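Long-range contact in phytochromobilin synthase (Solanum lycopersicum, PDB 6KME), which binds biliverdin IX alpha and probably reduces it to phytochromobilin, the chromophore precursor of plant phytochromes, with electrons from ferredoxin: residues Pro104-Ile112 and Asp210-Ala218. The protein carries 1 engineered substitution. Residues are numbered along the deposited sequence; the frame is centred on the assembly and turned at random.
Sequences PKPEFDLPI and DRSEGETDA
Glu107 meets the 210-218 segment through its backbone: its O accepts the amide of Glu215 at 2.8 Å (Glu107 O to Glu215 N), a nearly straight bond whose donor lies slightly off the carbonyl plane. Gly214 CA adds a longer C-H...O contact to the same oxygen, and Glu215 CB packs against it at 3.3 Å (CB to Glu107 O). Glu215 then bends at chi2 and its OE2 receives the amide of Asp217 through the anti lone pair, fixing the chain just before helix 218-238.

Phe108 closes the type I turn begun at Lys105. With CG beside its backbone N (chi1 -56°), the ring lies along the Ser212-Gly214 backbone. Ser212 OG sits at its edge, near the ring plane, 3.4 Å from Phe108 CD1, while Phe108 CE1 approaches Gly214 N obliquely at 3.5 Å. Replacing the ring by the methyl of an alanine is likely to leave a gap against Gly214 and remove the edge that Ser212 OG meets.

A water joins Asp109 OD1, Ser212 OG and Glu213 O; on helix 141-147, Tyr146 OH is hydrogen-bonded to Asp109 OD1 and Lys145 forms a salt bridge with Asp109 OD2. Leu110 presses its branch point, CG, against the Ser212 side chain, 3.6 Å from Ser212 OG.

Away from the bilin pocket, the contact ties the connection between central sheet strands 96-104 and 112-119 to the linker between helices 188-211 and 218-238, within the alpha-beta-alpha sandwich of ferredoxin-dependent bilin reductases. Leu110 also packs on Leu208 of the first of these helices, Glu107 on Ile221 of the second, and Lys80, bonded to Ser212 O, comes from the turn between strands 69-77 and 81-91.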
loop_
_atom_site.group_PDB
_atom_site.type_symbol
_atom_site.label_atom_id
_atom_site.label_comp_id
_atom_site.label_asym_id
_atom_site.label_seq_id
_atom_site.Cartn_x
_atom_site.Cartn_y
_atom_site.Cartn_z
ATOM N N PRO A 104 -5.354 1.138 -9.705
ATOM C CA PRO A 104 -6.351 1.190 -10.786
ATOM C C PRO A 104 -5.941 2.137 -11.907
ATOM O O PRO A 104 -5.128 3.049 -11.731
ATOM C CB PRO A 104 -7.616 1.695 -10.076
ATOM C CG PRO A 104 -7.097 2.505 -8.920
ATOM C CD PRO A 104 -5.775 1.891 -8.507
ATOM N N LYS A 105 -6.520 1.892 -13.089
ATOM C CA LYS A 105 -6.429 2.876 -14.146
ATOM C C LYS A 105 -7.210 4.119 -13.721
ATOM O O LYS A 105 -8.191 4.018 -12.979
ATOM C CB LYS A 105 -6.969 2.313 -15.466
ATOM C CG LYS A 105 -6.092 1.202 -16.040
ATOM C CD LYS A 105 -6.651 0.597 -17.314
ATOM C CE LYS A 105 -5.818 -0.608 -17.739
ATOM N NZ LYS A 105 -6.401 -1.299 -18.928
ATOM N N PRO A 106 -6.770 5.307 -14.142
ATOM C CA PRO A 106 -7.407 6.542 -13.651
ATOM C C PRO A 106 -8.884 6.668 -13.995
ATOM O O PRO A 106 -9.583 7.464 -13.361
ATOM C CB PRO A 106 -6.580 7.650 -14.322
ATOM C CG PRO A 106 -5.255 7.010 -14.590
ATOM C CD PRO A 106 -5.564 5.585 -14.940
ATOM N N GLU A 107 -9.384 5.917 -14.975
ATOM C CA GLU A 107 -10.815 5.931 -15.269
ATOM C C GLU A 107 -11.651 5.274 -14.170
ATOM O O GLU A 107 -12.862 5.511 -14.102
ATOM C CB GLU A 107 -11.079 5.234 -16.609
ATOM C CG GLU A 107 -10.584 5.994 -17.841
ATOM C CD GLU A 107 -9.072 5.926 -18.040
ATOM O OE1 GLU A 107 -8.411 5.057 -17.423
ATOM O OE2 GLU A 107 -8.544 6.747 -18.823
ATOM N N PHE A 108 -11.047 4.451 -13.322
ATOM C CA PHE A 108 -11.758 3.715 -12.278
ATOM C C PHE A 108 -11.274 4.204 -10.921
ATOM O O PHE A 108 -10.187 3.829 -10.469
ATOM C CB PHE A 108 -11.536 2.220 -12.448
ATOM C CG PHE A 108 -11.935 1.715 -13.805
ATOM C CD1 PHE A 108 -13.239 1.308 -14.054
ATOM C CD2 PHE A 108 -11.022 1.689 -14.844
ATOM C CE1 PHE A 108 -13.613 0.856 -15.307
ATOM C CE2 PHE A 108 -11.388 1.245 -16.104
ATOM C CZ PHE A 108 -12.687 0.828 -16.339
ATOM N N ASP A 109 -12.101 5.011 -10.247
ATOM C CA ASP A 109 -11.657 5.686 -9.024
ATOM C C ASP A 109 -11.615 4.768 -7.799
ATOM O O ASP A 109 -11.845 5.220 -6.668
ATOM C CB ASP A 109 -12.559 6.893 -8.744
ATOM C CG ASP A 109 -13.966 6.496 -8.321
ATOM O OD1 ASP A 109 -14.398 5.363 -8.627
ATOM O OD2 ASP A 109 -14.639 7.331 -7.678
ATOM N N LEU A 110 -11.277 3.495 -8.012
ATOM C CA LEU A 110 -11.201 2.518 -6.930
ATOM C C LEU A 110 -10.160 2.902 -5.882
ATOM O O LEU A 110 -9.157 3.557 -6.189
ATOM C CB LEU A 110 -10.831 1.138 -7.475
ATOM C CG LEU A 110 -11.906 0.354 -8.206
ATOM C CD1 LEU A 110 -11.258 -0.522 -9.264
ATOM C CD2 LEU A 110 -12.674 -0.472 -7.191
ATOM N N PRO A 111 -10.347 2.451 -4.644
ATOM C CA PRO A 111 -9.248 2.489 -3.682
ATOM C C PRO A 111 -8.069 1.663 -4.178
ATOM O O PRO A 111 -8.208 0.740 -4.984
ATOM C CB PRO A 111 -9.859 1.885 -2.409
ATOM C CG PRO A 111 -11.331 2.122 -2.537
ATOM C CD PRO A 111 -11.618 2.015 -4.027
ATOM N N ILE A 112 -6.887 2.023 -3.690
ATOM C CA ILE A 112 -5.667 1.267 -3.940
ATOM C C ILE A 112 -5.546 0.170 -2.886
ATOM O O ILE A 112 -5.525 0.455 -1.685
ATOM C CB ILE A 112 -4.444 2.192 -3.924
ATOM C CG1 ILE A 112 -4.481 3.083 -5.168
ATOM C CG2 ILE A 112 -3.172 1.374 -3.829
ATOM C CD1 ILE A 112 -3.539 4.283 -5.113
ATOM N N ASP A 210 -15.645 -5.139 -9.165
ATOM C CA ASP A 210 -16.812 -5.566 -9.951
ATOM C C ASP A 210 -17.742 -4.407 -10.263
ATOM O O ASP A 210 -18.302 -4.325 -11.362
ATOM C CB ASP A 210 -17.641 -6.609 -9.199
ATOM C CG ASP A 210 -16.921 -7.922 -8.987
ATOM O OD1 ASP A 210 -15.876 -8.169 -9.640
ATOM O OD2 ASP A 210 -17.443 -8.715 -8.165
ATOM N N ARG A 211 -17.962 -3.532 -9.282
ATOM C CA ARG A 211 -18.949 -2.464 -9.370
ATOM C C ARG A 211 -18.373 -1.160 -9.920
ATOM O O ARG A 211 -19.110 -0.179 -10.055
ATOM C CB ARG A 211 -19.564 -2.219 -7.980
ATOM C CG ARG A 211 -21.017 -2.668 -7.853
ATOM C CD ARG A 211 -21.163 -4.184 -7.849
ATOM N NE ARG A 211 -22.564 -4.606 -7.721
ATOM C CZ ARG A 211 -23.142 -4.934 -6.565
ATOM N NH1 ARG A 211 -22.444 -4.888 -5.436
ATOM N NH2 ARG A 211 -24.416 -5.307 -6.527
ATOM N N SER A 212 -17.081 -1.125 -10.237
ATOM C CA SER A 212 -16.443 0.095 -10.707
ATOM C C SER A 212 -16.790 0.334 -12.169
ATOM O O SER A 212 -16.450 -0.477 -13.039
ATOM C CB SER A 212 -14.931 0.002 -10.504
ATOM O OG SER A 212 -14.301 1.232 -10.793
ATOM N N GLU A 213 -17.481 1.436 -12.437
ATOM C CA GLU A 213 -17.792 1.844 -13.795
ATOM C C GLU A 213 -16.809 2.926 -14.223
ATOM O O GLU A 213 -16.359 3.737 -13.407
ATOM C CB GLU A 213 -19.237 2.338 -13.896
ATOM C CG GLU A 213 -20.261 1.361 -13.308
ATOM C CD GLU A 213 -20.591 0.186 -14.244
ATOM O OE1 GLU A 213 -20.704 0.407 -15.474
ATOM O OE2 GLU A 213 -20.741 -0.957 -13.744
ATOM N N GLY A 214 -16.445 2.910 -15.500
ATOM C CA GLY A 214 -15.431 3.830 -15.975
ATOM C C GLY A 214 -15.941 5.260 -16.009
ATOM O O GLY A 214 -17.083 5.531 -16.385
ATOM N N GLU A 215 -15.075 6.181 -15.597
ATOM C CA GLU A 215 -15.360 7.607 -15.694
ATOM C C GLU A 215 -15.296 8.065 -17.150
ATOM O O GLU A 215 -14.390 7.688 -17.900
ATOM C CB GLU A 215 -14.352 8.393 -14.838
ATOM C CG GLU A 215 -14.539 9.903 -14.840
ATOM C CD GLU A 215 -15.903 10.316 -14.328
ATOM O OE1 GLU A 215 -16.166 10.129 -13.120
ATOM O OE2 GLU A 215 -16.722 10.800 -15.139
ATOM N N THR A 216 -16.266 8.886 -17.555
ATOM C CA THR A 216 -16.264 9.427 -18.911
ATOM C C THR A 216 -15.849 10.896 -18.985
ATOM O O THR A 216 -15.428 11.351 -20.056
ATOM C CB THR A 216 -17.645 9.239 -19.563
ATOM O OG1 THR A 216 -18.688 9.684 -18.679
ATOM C CG2 THR A 216 -17.866 7.771 -19.893
ATOM N N ASP A 217 -15.917 11.630 -17.875
ATOM C CA ASP A 217 -15.568 13.047 -17.855
ATOM C C ASP A 217 -14.051 13.212 -17.800
ATOM O O ASP A 217 -13.391 12.692 -16.890
ATOM C CB ASP A 217 -16.243 13.730 -16.665
ATOM C CG ASP A 217 -15.862 15.195 -16.535
ATOM O OD1 ASP A 217 -14.796 15.491 -15.965
ATOM O OD2 ASP A 217 -16.625 16.056 -17.019
ATOM N N ALA A 218 -13.504 13.963 -18.762
ATOM C CA ALA A 218 -12.051 14.084 -18.889
ATOM C C ALA A 218 -11.426 14.780 -17.682
ATOM O O ALA A 218 -10.339 14.396 -17.229
ATOM C CB ALA A 218 -11.699 14.829 -20.176
HETATM O O HOH W 1 -15.313 3.519 -10.680
#